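Local atomic coordinates of oxidoreductase protein (Agrobacterium radiobacter, PDB entry 5UI9), a protein that binds NAD+ beside (2S)-2,3-dihydroxy-2-methylpropanoic acid and probably catalyses NAD-dependent oxidation or reduction of a related hydroxylated substrate. Residues V71-T76 against A94-P99; M122-F127 against A297-W302; R128-I133 against W288-E293. One frame throughout, in Å; residues are numbered along the deposited sequence.

Overall arrangement
Contact 1, between 71-76 and 94-99, lies in the parallel Rossmann sheet and comes first along the chain. Contact 2 starts on the neighbouring strand 121-124 and carries the sheet edge onto helix 289-308; its centre is about 11 Å from that of contact 1, and backbone bonds between Cys96 and both Met122 and His124 tie the two together. Contact 3, nested within the long loop that contact 2 closes, uses the start of the same helix, about 11 Å from the centre of contact 2 and 18 Å from that of contact 1. Together they run from the dinucleotide-binding sheet past the nicotinamide to the bound hydroxy acid, joining the cofactor and hydroxy-acid sites.

Contact 1: residues V71-T76 against A94-P99; sequences VDIATT and AICQKP. With NAD (nicotinamide-adenine-dinucleotide), chain C; 8A1 ((2S)-2,3-dihydroxy-2-methylpropanoic acid), chain D.
Val71 to Ile73 and Ala94 to Cys96 run as neighbouring parallel strands, their axes 4.7 Å apart and 9° from parallel. Ile95 N gives a nearly straight bond to Val71 O (2.8 Å), Ile95 O takes Ile73 N at 2.8 Å, and Gln97 N closes the ladder on Ile73 O at 3.0 Å. On the face beneath helix 80-89, Val71 CG1 rests on Ala94 CB at 3.6 Å; the small alanine lets the branched valine close in without a long side chain between them. On the other face Asp72 brings OD1 obliquely across the CG2 branch of Ile95, its CG standing anti to the backbone N (chi1 -164°). Its OD2 is held by Gln20 and Trp24, which satisfies the polar end in a buried place.

Toward their C-terminal ends both segments meet NAD. Gln97, bent at chi2, sends NE2 to the nicotinamide O7N at 3.2 Å and also to Gln20. Lys98 O takes both nicotinamide ribose hydroxyls, the closer being O3D at 2.6 Å, and Lys98 NZ reaches the 8A1 carboxylate atom O at 2.7 Å while pairing with Asp178. Gln97, Lys98 and Pro99, the last preceded by a cis peptide, probably occupy the place of the Glu-Lys-Pro motif of related GFO/IDH/MocA enzymes. One lysine thus grips cofactor and ligand together, consistent with a direct part in setting the bound acid beside the nicotinamide.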
loop_
_atom_site.group_PDB
_atom_site.type_symbol
_atom_site.label_atom_id
_atom_site.label_comp_id
_atom_site.label_asym_id
_atom_site.label_seq_id
_atom_site.Cartn_x
_atom_site.Cartn_y
_atom_site.Cartn_z
ATOM N N VAL A 71 -7.814 34.085 18.005
ATOM C CA VAL A 71 -8.708 33.988 16.869
ATOM C C VAL A 71 -8.687 32.555 16.324
ATOM O O VAL A 71 -7.627 31.936 16.235
ATOM C CB VAL A 71 -8.375 35.063 15.797
ATOM C CG1 VAL A 71 -7.008 34.847 15.150
ATOM C CG2 VAL A 71 -9.465 35.114 14.741
ATOM N N ASP A 72 -9.876 32.035 16.008
ATOM C CA ASP A 72 -10.058 30.720 15.408
ATOM C C ASP A 72 -10.597 30.906 13.986
ATOM O O ASP A 72 -11.759 31.259 13.785
ATOM C CB ASP A 72 -11.019 29.880 16.261
ATOM C CG ASP A 72 -10.960 28.378 15.942
ATOM O OD1 ASP A 72 -9.985 27.903 15.311
ATOM O OD2 ASP A 72 -11.901 27.665 16.345
ATOM N N ILE A 73 -9.734 30.676 13.000
ATOM C CA ILE A 73 -10.083 30.881 11.598
ATOM C C ILE A 73 -10.579 29.557 11.011
ATOM O O ILE A 73 -9.787 28.634 10.775
ATOM C CB ILE A 73 -8.874 31.437 10.813
ATOM C CG1 ILE A 73 -8.447 32.798 11.396
ATOM C CG2 ILE A 73 -9.203 31.579 9.333
ATOM C CD1 ILE A 73 -6.992 33.146 11.166
ATOM N N ALA A 74 -11.896 29.473 10.804
ATOM C CA ALA A 74 -12.548 28.295 10.219
ATOM C C ALA A 74 -13.158 28.563 8.838
ATOM O O ALA A 74 -14.106 27.878 8.423
ATOM C CB ALA A 74 -13.609 27.775 11.172
ATOM N N THR A 75 -12.614 29.542 8.118
ATOM C CA THR A 75 -13.049 29.813 6.750
ATOM C C THR A 75 -12.396 28.813 5.799
ATOM O O THR A 75 -11.507 28.060 6.189
ATOM C CB THR A 75 -12.662 31.231 6.277
ATOM O OG1 THR A 75 -11.237 31.361 6.235
ATOM C CG2 THR A 75 -13.245 32.294 7.193
ATOM N N THR A 76 -12.829 28.834 4.541
ATOM C CA THR A 76 -12.141 28.096 3.481
ATOM C C THR A 76 -10.790 28.765 3.184
ATOM O O THR A 76 -10.530 29.885 3.631
ATOM C CB THR A 76 -13.004 27.985 2.209
ATOM O OG1 THR A 76 -13.429 29.287 1.786
ATOM C CG2 THR A 76 -14.227 27.115 2.481
ATOM N N ALA A 94 -3.356 33.021 16.812
ATOM C CA ALA A 94 -4.238 32.556 15.744
ATOM C C ALA A 94 -4.227 31.044 15.563
ATOM O O ALA A 94 -3.165 30.416 15.553
ATOM C CB ALA A 94 -3.859 33.226 14.429
ATOM N N ILE A 95 -5.424 30.485 15.408
ATOM C CA ILE A 95 -5.616 29.125 14.913
ATOM C C ILE A 95 -6.133 29.239 13.478
ATOM O O ILE A 95 -6.977 30.091 13.189
ATOM C CB ILE A 95 -6.636 28.340 15.766
ATOM C CG1 ILE A 95 -6.206 28.309 17.240
ATOM C CG2 ILE A 95 -6.801 26.921 15.230
ATOM C CD1 ILE A 95 -7.300 27.886 18.195
ATOM N N CYS A 96 -5.634 28.373 12.594
ATOM C CA CYS A 96 -6.023 28.382 11.186
ATOM C C CYS A 96 -6.344 26.972 10.698
ATOM O O CYS A 96 -5.553 26.051 10.879
ATOM C CB CYS A 96 -4.907 28.962 10.340
ATOM S SG CYS A 96 -5.430 29.264 8.643
ATOM N N GLN A 97 -7.511 26.809 10.090
ATOM C CA GLN A 97 -7.925 25.514 9.538
ATOM C C GLN A 97 -7.050 25.051 8.377
ATOM O O GLN A 97 -6.358 25.847 7.744
ATOM C CB GLN A 97 -9.401 25.548 9.099
ATOM C CG GLN A 97 -10.364 24.923 10.101
ATOM C CD GLN A 97 -10.238 23.412 10.177
ATOM O OE1 GLN A 97 -9.501 22.798 9.393
ATOM N NE2 GLN A 97 -10.948 22.804 11.128
ATOM N N LYS A 98 -7.091 23.746 8.113
ATOM C CA LYS A 98 -6.502 23.186 6.893
ATOM C C LYS A 98 -7.477 23.419 5.730
ATOM O O LYS A 98 -8.652 23.706 5.978
ATOM C CB LYS A 98 -6.127 21.690 7.015
ATOM C CG LYS A 98 -7.097 20.733 7.712
ATOM C CD LYS A 98 -8.449 20.539 7.030
ATOM C CE LYS A 98 -8.329 19.904 5.648
ATOM N NZ LYS A 98 -9.648 19.442 5.136
ATOM N N PRO A 99 -7.011 23.385 4.477
ATOM C CA PRO A 99 -5.597 23.499 4.113
ATOM C C PRO A 99 -5.016 24.835 4.595
ATOM O O PRO A 99 -5.671 25.869 4.456
ATOM C CB PRO A 99 -5.616 23.481 2.577
ATOM C CG PRO A 99 -7.028 23.199 2.170
ATOM C CD PRO A 99 -7.893 23.596 3.321
HETATM P PA NAD C . -18.005 26.413 4.596
HETATM O O1A NAD C . -18.029 27.055 3.226
HETATM O O2A NAD C . -19.169 25.584 5.062
HETATM O O5B NAD C . -17.749 27.559 5.683
HETATM C C5B NAD C . -16.910 28.681 5.443
HETATM C C4B NAD C . -17.597 29.893 6.051
HETATM O O4B NAD C . -16.669 30.971 6.102
HETATM C C3B NAD C . -18.786 30.367 5.229
HETATM O O3B NAD C . -19.926 30.521 6.086
HETATM C C2B NAD C . -18.345 31.689 4.616
HETATM O O2B NAD C . -19.425 32.619 4.528
HETATM C C1B NAD C . -17.275 32.156 5.588
HETATM N N9A NAD C . -16.183 33.004 5.055
HETATM C C8A NAD C . -15.406 32.775 3.978
HETATM N N7A NAD C . -14.490 33.769 3.842
HETATM C C5A NAD C . -14.666 34.640 4.853
HETATM C C6A NAD C . -14.049 35.911 5.319
HETATM N N6A NAD C . -13.018 36.479 4.656
HETATM N N1A NAD C . -14.550 36.486 6.438
HETATM C C2A NAD C . -15.582 35.954 7.127
HETATM N N3A NAD C . -16.184 34.807 6.758
HETATM C C4A NAD C . -15.780 34.120 5.657
HETATM O O3 NAD C . -16.653 25.552 4.716
HETATM P PN NAD C . -16.470 24.302 5.723
HETATM O O1N NAD C . -17.002 23.043 5.085
HETATM O O2N NAD C . -16.956 24.691 7.096
HETATM O O5D NAD C . -14.875 24.203 5.699
HETATM C C5D NAD C . -14.090 25.286 6.180
HETATM C C4D NAD C . -12.667 24.796 6.358
HETATM O O4D NAD C . -12.670 23.729 7.312
HETATM C C3D NAD C . -12.078 24.257 5.063
HETATM O O3D NAD C . -10.770 24.800 4.858
HETATM C C2D NAD C . -12.035 22.751 5.258
HETATM O O2D NAD C . -10.904 22.136 4.639
HETATM C C1D NAD C . -11.967 22.608 6.777
HETATM N N1N NAD C . -12.506 21.351 7.330
HETATM C C2N NAD C . -11.759 20.729 8.261
HETATM C C3N NAD C . -12.159 19.544 8.858
HETATM C C7N NAD C . -11.257 18.919 9.888
HETATM O O7N NAD C . -10.598 19.649 10.624
HETATM N N7N NAD C . -11.181 17.590 9.996
HETATM C C4N NAD C . -13.378 18.984 8.473
HETATM C C5N NAD C . -14.151 19.637 7.511
HETATM C C6N NAD C . -13.697 20.833 6.954
HETATM O OXT 8A1 D . -12.079 16.078 7.763
HETATM C C 8A1 D . -11.788 16.724 6.728
HETATM O O 8A1 D . -10.869 17.573 6.704
HETATM C CA 8A1 D . -12.559 16.467 5.459
HETATM C CB 8A1 D . -11.755 15.436 4.666
HETATM O O1 8A1 D . -12.478 14.963 3.526
HETATM O O2 8A1 D . -12.685 17.686 4.709
HETATM C C3 8A1 D . -13.968 15.971 5.788
#

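Contact 2: residues M122-F127 against A297-W302. With NAD (nicotinamide-adenine-dinucleotide), chain C.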
loop_
_atom_site.group_PDB
_atom_site.type_symbol
_atom_site.label_atom_id
_atom_site.label_comp_id
_atom_site.label_asym_id
_atom_site.label_seq_id
_atom_site.Cartn_x
_atom_site.Cartn_y
_atom_site.Cartn_z
ATOM N N MET A 122 -1.192 28.076 15.217
ATOM C CA MET A 122 -1.441 26.640 15.135
ATOM C C MET A 122 -2.345 26.355 13.951
ATOM O O MET A 122 -3.338 27.049 13.747
ATOM C CB MET A 122 -2.113 26.121 16.412
ATOM C CG MET A 122 -2.263 24.602 16.437
ATOM S SD MET A 122 -3.150 23.946 17.859
ATOM C CE MET A 122 -4.845 24.294 17.417
ATOM N N VAL A 123 -2.015 25.312 13.196
ATOM C CA VAL A 123 -2.925 24.804 12.178
ATOM C C VAL A 123 -3.878 23.828 12.851
ATOM O O VAL A 123 -3.450 22.947 13.608
ATOM C CB VAL A 123 -2.171 24.140 11.008
ATOM C CG1 VAL A 123 -3.149 23.613 9.951
ATOM C CG2 VAL A 123 -1.203 25.149 10.402
ATOM N N HIS A 124 -5.175 23.994 12.606
ATOM C CA HIS A 124 -6.150 23.042 13.112
ATOM C C HIS A 124 -6.033 21.791 12.228
ATOM O O HIS A 124 -6.743 21.639 11.237
ATOM C CB HIS A 124 -7.568 23.626 13.127
ATOM C CG HIS A 124 -8.569 22.778 13.853
ATOM N ND1 HIS A 124 -9.307 23.250 14.916
ATOM C CD2 HIS A 124 -8.962 21.492 13.661
ATOM C CE1 HIS A 124 -10.111 22.296 15.347
ATOM N NE2 HIS A 124 -9.915 21.214 14.608
ATOM N N GLU A 125 -5.086 20.932 12.593
ATOM C CA GLU A 125 -4.847 19.670 11.919
ATOM C C GLU A 125 -5.155 18.556 12.927
ATOM O O GLU A 125 -4.289 18.170 13.723
ATOM C CB GLU A 125 -3.393 19.638 11.425
ATOM C CG GLU A 125 -2.960 18.353 10.739
ATOM C CD GLU A 125 -3.996 17.822 9.761
ATOM O OE1 GLU A 125 -4.236 18.475 8.723
ATOM O OE2 GLU A 125 -4.579 16.760 10.058
ATOM N N ASN A 126 -6.397 18.058 12.886
ATOM C CA ASN A 126 -6.964 17.280 14.008
ATOM C C ASN A 126 -6.898 15.749 13.878
ATOM O O ASN A 126 -7.206 15.041 14.838
ATOM C CB ASN A 126 -8.398 17.769 14.374
ATOM C CG ASN A 126 -9.400 17.685 13.221
ATOM O OD1 ASN A 126 -9.306 16.828 12.345
ATOM N ND2 ASN A 126 -10.384 18.579 13.233
ATOM N N PHE A 127 -6.462 15.237 12.727
ATOM C CA PHE A 127 -6.431 13.775 12.500
ATOM C C PHE A 127 -5.432 13.075 13.413
ATOM O O PHE A 127 -5.770 12.064 14.018
ATOM C CB PHE A 127 -6.178 13.430 11.028
ATOM C CG PHE A 127 -7.435 13.264 10.225
ATOM C CD1 PHE A 127 -8.391 14.266 10.195
ATOM C CD2 PHE A 127 -7.664 12.100 9.488
ATOM C CE1 PHE A 127 -9.557 14.114 9.462
ATOM C CE2 PHE A 127 -8.823 11.947 8.741
ATOM C CZ PHE A 127 -9.775 12.948 8.732
ATOM N N ALA A 297 -9.904 17.810 21.568
ATOM C CA ALA A 297 -8.512 17.514 21.940
ATOM C C ALA A 297 -7.547 18.604 21.476
ATOM O O ALA A 297 -6.755 19.116 22.273
ATOM C CB ALA A 297 -8.081 16.153 21.387
ATOM N N ILE A 298 -7.632 18.980 20.200
ATOM C CA ILE A 298 -6.721 19.990 19.656
ATOM C C ILE A 298 -7.016 21.388 20.218
ATOM O O ILE A 298 -6.090 22.164 20.426
ATOM C CB ILE A 298 -6.666 19.987 18.101
ATOM C CG1 ILE A 298 -5.339 20.584 17.617
ATOM C CG2 ILE A 298 -7.847 20.717 17.490
ATOM C CD1 ILE A 298 -5.188 20.646 16.114
ATOM N N GLN A 299 -8.288 21.704 20.461
ATOM C CA GLN A 299 -8.650 23.010 21.026
ATOM C C GLN A 299 -8.304 23.131 22.523
ATOM O O GLN A 299 -7.914 24.209 22.979
ATOM C CB GLN A 299 -10.117 23.348 20.721
ATOM C CG GLN A 299 -10.315 23.645 19.230
ATOM C CD GLN A 299 -11.735 24.009 18.822
ATOM O OE1 GLN A 299 -11.987 24.209 17.638
ATOM N NE2 GLN A 299 -12.657 24.114 19.787
ATOM N N GLN A 300 -8.402 22.032 23.272
ATOM C CA GLN A 300 -7.859 21.991 24.638
ATOM C C GLN A 300 -6.337 22.097 24.627
ATOM O O GLN A 300 -5.754 22.776 25.483
ATOM C CB GLN A 300 -8.271 20.712 25.389
ATOM C CG GLN A 300 -7.987 20.754 26.893
ATOM C CD GLN A 300 -8.814 21.803 27.602
ATOM O OE1 GLN A 300 -10.029 21.676 27.688
ATOM N NE2 GLN A 300 -8.166 22.856 28.099
ATOM N N HIS A 301 -5.703 21.410 23.679
ATOM C CA HIS A 301 -4.251 21.470 23.506
ATOM C C HIS A 301 -3.805 22.913 23.250
ATOM O O HIS A 301 -2.914 23.413 23.940
ATOM C CB HIS A 301 -3.807 20.529 22.380
ATOM C CG HIS A 301 -2.362 20.652 22.006
ATOM N ND1 HIS A 301 -1.350 20.062 22.731
ATOM C CD2 HIS A 301 -1.763 21.266 20.958
ATOM C CE1 HIS A 301 -0.189 20.320 22.157
ATOM N NE2 HIS A 301 -0.412 21.049 21.078
ATOM N N TRP A 302 -4.445 23.577 22.288
ATOM C CA TRP A 302 -4.193 25.001 22.017
ATOM C C TRP A 302 -4.275 25.849 23.289
ATOM O O TRP A 302 -3.369 26.627 23.580
ATOM C CB TRP A 302 -5.185 25.548 20.983
ATOM C CG TRP A 302 -5.234 27.067 20.921
ATOM C CD1 TRP A 302 -6.124 27.892 21.563
ATOM C CD2 TRP A 302 -4.349 27.924 20.192
ATOM N NE1 TRP A 302 -5.838 29.210 21.284
ATOM C CE2 TRP A 302 -4.756 29.258 20.442
ATOM C CE3 TRP A 302 -3.251 27.697 19.354
ATOM C CZ2 TRP A 302 -4.107 30.364 19.863
ATOM C CZ3 TRP A 302 -2.601 28.792 18.789
ATOM C CH2 TRP A 302 -3.033 30.111 19.045
HETATM P PA NAD C . -18.005 26.413 4.596
HETATM O O1A NAD C . -18.029 27.055 3.226
HETATM O O2A NAD C . -19.169 25.584 5.062
HETATM O O5B NAD C . -17.749 27.559 5.683
HETATM C C5B NAD C . -16.910 28.681 5.443
HETATM C C4B NAD C . -17.597 29.893 6.051
HETATM O O4B NAD C . -16.669 30.971 6.102
HETATM C C3B NAD C . -18.786 30.367 5.229
HETATM O O3B NAD C . -19.926 30.521 6.086
HETATM C C2B NAD C . -18.345 31.689 4.616
HETATM O O2B NAD C . -19.425 32.619 4.528
HETATM C C1B NAD C . -17.275 32.156 5.588
HETATM N N9A NAD C . -16.183 33.004 5.055
HETATM C C8A NAD C . -15.406 32.775 3.978
HETATM N N7A NAD C . -14.490 33.769 3.842
HETATM C C5A NAD C . -14.666 34.640 4.853
HETATM C C6A NAD C . -14.049 35.911 5.319
HETATM N N6A NAD C . -13.018 36.479 4.656
HETATM N N1A NAD C . -14.550 36.486 6.438
HETATM C C2A NAD C . -15.582 35.954 7.127
HETATM N N3A NAD C . -16.184 34.807 6.758
HETATM C C4A NAD C . -15.780 34.120 5.657
HETATM O O3 NAD C . -16.653 25.552 4.716
HETATM P PN NAD C . -16.470 24.302 5.723
HETATM O O1N NAD C . -17.002 23.043 5.085
HETATM O O2N NAD C . -16.956 24.691 7.096
HETATM O O5D NAD C . -14.875 24.203 5.699
HETATM C C5D NAD C . -14.090 25.286 6.180
HETATM C C4D NAD C . -12.667 24.796 6.358
HETATM O O4D NAD C . -12.670 23.729 7.312
HETATM C C3D NAD C . -12.078 24.257 5.063
HETATM O O3D NAD C . -10.770 24.800 4.858
HETATM C C2D NAD C . -12.035 22.751 5.258
HETATM O O2D NAD C . -10.904 22.136 4.639
HETATM C C1D NAD C . -11.967 22.608 6.777
HETATM N N1N NAD C . -12.506 21.351 7.330
HETATM C C2N NAD C . -11.759 20.729 8.261
HETATM C C3N NAD C . -12.159 19.544 8.858
HETATM C C7N NAD C . -11.257 18.919 9.888
HETATM O O7N NAD C . -10.598 19.649 10.624
HETATM N N7N NAD C . -11.181 17.590 9.996
HETATM C C4N NAD C . -13.378 18.984 8.473
HETATM C C5N NAD C . -14.151 19.637 7.511
HETATM C C6N NAD C . -13.697 20.833 6.954
HETATM O O HOH W 1 -9.686 25.444 16.436
#
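Met122 reaches Ile298 and Trp302 because its chain is extended from the backbone (chi1 -174°) and bends only at the last bond, where chi3 of 78° turns CE back to Ile298 CG1, 3.7 Å away. Ile298 in turn sets CG1 anti to its own backbone N (chi1 -156°). That sends CD1 in against the backbone of Glu125, 3.5 Å from Glu125 N, and leaves the CG2 branch to meet His124.

The CG2 methyl sits over one face of the imidazole, a CH-pi contact of 3.7 Å from Ile298 CG2 to the centroid of the His124 ring, displaced toward the CE1 and NE2 side. A beta-branched residue suits this spot, since its two arms serve the ring and the turn at once. One turn further along the helix, Met122 CB packs on Trp302 CE3 at 3.5 Å, and SD lies beside the indole and at the edge of the His301 ring, as Met-aromatic contacts; the flexible thioether can lie at the edges of both rings.

The ring edge of His124 is polar. His124 NE2 accepts Asn126 ND2 at 3.0 Å, with the amide nitrogen close to the ring plane, while its ND1 meets a water 2.7 Å away that donates to Gln299 OE1. Gln299 NE2 is held by Gln20 O, so both polar atoms of its amide have partners. Asn126 OD1 receives the nicotinamide amide through NAD N7N at 3.1 Å, and its ND2 makes a weak bond to O7N.

His124, centre of an inverse gamma turn, borders the carboxamide and also positions Asn126 through the NE2 bond. The arrangement belongs to the nicotinamide carboxamide site, where the last strand of a Rossmann fold meets a helix returning from the C-terminal part of the chain.

Contact 3: residues R128-I133 against W288-E293. With 8A1 ((2S)-2,3-dihydroxy-2-methylpropanoic acid), chain D.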
loop_
_atom_site.group_PDB
_atom_site.type_symbol
_atom_site.label_atom_id
_atom_site.label_comp_id
_atom_site.label_asym_id
_atom_site.label_seq_id
_atom_site.Cartn_x
_atom_site.Cartn_y
_atom_site.Cartn_z
ATOM N N ARG A 128 -4.234 13.642 13.568
ATOM C CA ARG A 128 -3.252 13.102 14.526
ATOM C C ARG A 128 -3.736 13.128 15.990
ATOM O O ARG A 128 -3.203 12.398 16.828
ATOM C CB ARG A 128 -1.902 13.820 14.411
ATOM C CG ARG A 128 -1.894 15.269 14.910
ATOM C CD ARG A 128 -0.492 15.738 15.235
ATOM N NE ARG A 128 0.307 15.946 14.031
ATOM C CZ ARG A 128 1.555 16.409 14.015
ATOM N NH1 ARG A 128 2.182 16.727 15.144
ATOM N NH2 ARG A 128 2.179 16.577 12.858
ATOM N N TRP A 129 -4.721 13.975 16.286
ATOM C CA TRP A 129 -5.345 14.048 17.617
ATOM C C TRP A 129 -6.506 13.069 17.853
ATOM O O TRP A 129 -7.076 13.054 18.941
ATOM C CB TRP A 129 -5.783 15.496 17.916
ATOM C CG TRP A 129 -4.630 16.386 18.195
ATOM C CD1 TRP A 129 -4.023 17.255 17.332
ATOM C CD2 TRP A 129 -3.908 16.468 19.428
ATOM N NE1 TRP A 129 -2.975 17.882 17.960
ATOM C CE2 TRP A 129 -2.879 17.417 19.246
ATOM C CE3 TRP A 129 -4.029 15.825 20.669
ATOM C CZ2 TRP A 129 -1.977 17.750 20.264
ATOM C CZ3 TRP A 129 -3.132 16.156 21.688
ATOM C CH2 TRP A 129 -2.118 17.111 21.476
ATOM N N GLN A 130 -6.839 12.243 16.856
ATOM C CA GLN A 130 -7.816 11.168 17.025
ATOM C C GLN A 130 -7.248 10.106 17.973
ATOM O O GLN A 130 -6.062 9.772 17.902
ATOM C CB GLN A 130 -8.150 10.502 15.679
ATOM C CG GLN A 130 -8.900 11.378 14.681
ATOM C CD GLN A 130 -8.964 10.784 13.271
ATOM O OE1 GLN A 130 -9.399 11.453 12.319
ATOM N NE2 GLN A 130 -8.527 9.531 13.128
ATOM N N THR A 131 -8.095 9.581 18.853
ATOM C CA THR A 131 -7.687 8.545 19.813
ATOM C C THR A 131 -6.919 7.353 19.192
ATOM O O THR A 131 -5.856 6.995 19.690
ATOM C CB THR A 131 -8.900 8.064 20.635
ATOM O OG1 THR A 131 -9.476 9.188 21.314
ATOM C CG2 THR A 131 -8.509 6.992 21.666
ATOM N N PRO A 132 -7.434 6.749 18.104
ATOM C CA PRO A 132 -6.684 5.622 17.521
ATOM C C PRO A 132 -5.293 5.983 16.990
ATOM O O PRO A 132 -4.375 5.161 17.081
ATOM C CB PRO A 132 -7.591 5.136 16.376
ATOM C CG PRO A 132 -8.528 6.265 16.116
ATOM C CD PRO A 132 -8.740 6.915 17.449
ATOM N N ILE A 133 -5.130 7.200 16.475
ATOM C CA ILE A 133 -3.826 7.642 15.963
ATOM C C ILE A 133 -2.853 7.916 17.115
ATOM O O ILE A 133 -1.663 7.619 17.023
ATOM C CB ILE A 133 -3.933 8.917 15.082
ATOM C CG1 ILE A 133 -5.017 8.778 13.996
ATOM C CG2 ILE A 133 -2.577 9.264 14.472
ATOM C CD1 ILE A 133 -4.944 7.524 13.169
ATOM N N TRP A 288 -19.341 11.337 12.238
ATOM C CA TRP A 288 -18.292 12.357 12.460
ATOM C C TRP A 288 -17.633 12.322 13.842
ATOM O O TRP A 288 -16.717 13.109 14.110
ATOM C CB TRP A 288 -18.871 13.753 12.236
ATOM C CG TRP A 288 -19.214 14.011 10.826
ATOM C CD1 TRP A 288 -20.394 13.736 10.201
ATOM C CD2 TRP A 288 -18.364 14.602 9.845
ATOM N NE1 TRP A 288 -20.332 14.127 8.887
ATOM C CE2 TRP A 288 -19.095 14.659 8.640
ATOM C CE3 TRP A 288 -17.053 15.097 9.869
ATOM C CZ2 TRP A 288 -18.558 15.188 7.461
ATOM C CZ3 TRP A 288 -16.518 15.626 8.696
ATOM C CH2 TRP A 288 -17.272 15.664 7.509
ATOM N N HIS A 289 -18.116 11.441 14.714
ATOM C CA HIS A 289 -17.745 11.448 16.130
ATOM C C HIS A 289 -16.245 11.345 16.432
ATOM O O HIS A 289 -15.764 12.010 17.349
ATOM C CB HIS A 289 -18.587 10.444 16.942
ATOM C CG HIS A 289 -18.433 9.016 16.529
ATOM N ND1 HIS A 289 -17.820 8.081 17.333
ATOM C CD2 HIS A 289 -18.852 8.346 15.430
ATOM C CE1 HIS A 289 -17.847 6.902 16.737
ATOM N NE2 HIS A 289 -18.461 7.038 15.577
ATOM N N ASN A 290 -15.506 10.566 15.646
ATOM C CA ASN A 290 -14.056 10.463 15.815
ATOM C C ASN A 290 -13.372 11.817 15.578
ATOM O O ASN A 290 -12.532 12.226 16.374
ATOM C CB ASN A 290 -13.476 9.398 14.870
ATOM C CG ASN A 290 -11.993 9.132 15.097
ATOM O OD1 ASN A 290 -11.421 9.475 16.135
ATOM N ND2 ASN A 290 -11.362 8.503 14.113
ATOM N N ILE A 291 -13.744 12.493 14.486
ATOM C CA ILE A 291 -13.212 13.820 14.152
ATOM C C ILE A 291 -13.645 14.830 15.211
ATOM O O ILE A 291 -12.841 15.653 15.675
ATOM C CB ILE A 291 -13.659 14.274 12.732
ATOM C CG1 ILE A 291 -13.003 13.384 11.659
ATOM C CG2 ILE A 291 -13.322 15.747 12.482
ATOM C CD1 ILE A 291 -13.520 13.618 10.252
ATOM N N GLN A 292 -14.914 14.754 15.598
ATOM C CA GLN A 292 -15.471 15.668 16.585
ATOM C C GLN A 292 -14.764 15.617 17.941
ATOM O O GLN A 292 -14.505 16.666 18.535
ATOM C CB GLN A 292 -16.977 15.430 16.718
ATOM C CG GLN A 292 -17.740 15.950 15.504
ATOM C CD GLN A 292 -19.181 15.480 15.455
ATOM O OE1 GLN A 292 -19.477 14.311 15.721
ATOM N NE2 GLN A 292 -20.082 16.378 15.088
ATOM N N GLU A 293 -14.429 14.414 18.415
ATOM C CA GLU A 293 -13.608 14.269 19.621
ATOM C C GLU A 293 -12.253 14.952 19.452
ATOM O O GLU A 293 -11.784 15.629 20.372
ATOM C CB GLU A 293 -13.372 12.801 19.992
ATOM C CG GLU A 293 -12.635 12.634 21.325
ATOM C CD GLU A 293 -12.340 11.191 21.700
ATOM O OE1 GLU A 293 -12.333 10.312 20.819
ATOM O OE2 GLU A 293 -12.118 10.923 22.895
HETATM O OXT 8A1 D . -12.079 16.078 7.763
HETATM C C 8A1 D . -11.788 16.724 6.728
HETATM O O 8A1 D . -10.869 17.573 6.704
HETATM C CA 8A1 D . -12.559 16.467 5.459
HETATM C CB 8A1 D . -11.755 15.436 4.666
HETATM O O1 8A1 D . -12.478 14.963 3.526
HETATM O O2 8A1 D . -12.685 17.686 4.709
HETATM C C3 8A1 D . -13.968 15.971 5.788
HETATM O O HOH W 2 -10.862 10.622 18.624
#
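The side chains of Gln130 and Asn290 cross at about a right angle, their amide planes 54° apart, and the aliphatic part of Gln130 runs past the Asn290 carbonyl: Asn290 OD1 lies 3.5 Å from Gln130 CB. Pro132 closes on the same oxygen, its CD 3.9 Å from Asn290 OD1. At the start of 288-293, the indole edge of Trp288 faces the bound hydroxy acid, with CH2 3.7 Å from 8A1 C3.

Gln130 is the N-cap residue of helix 131-141, and the first turn behind it is held by polar groups from helix 289-308. Thr131 OG1 donates to Glu293 OE1 at 3.1 Å, approaching from above the carboxylate plane. Glu293 can span the gap because its chain is fully extended, CG lying anti to the backbone N (chi1 -174°). A water accepts Thr131 N at 3.0 Å and lies within donating distance of two acceptors, Asn290 OD1 at 2.8 Å and Glu293 OE1. An acidic side chain is well placed here, since the positive end of the helix dipole would probably favour its charge; Glu293 OE2 has a further partner in Gln279.

Ile291 lies alongside Gln130, pointing the same way, and brings CD1 to 3.8 Å from 8A1 OXT. The contact therefore joins two helix N-termini through a hydrogen bond and a bridging water, with Trp288, just before helix 289-308, and Ile291 within it as apolar walls of the hydroxy-acid pocket, probably the substrate site.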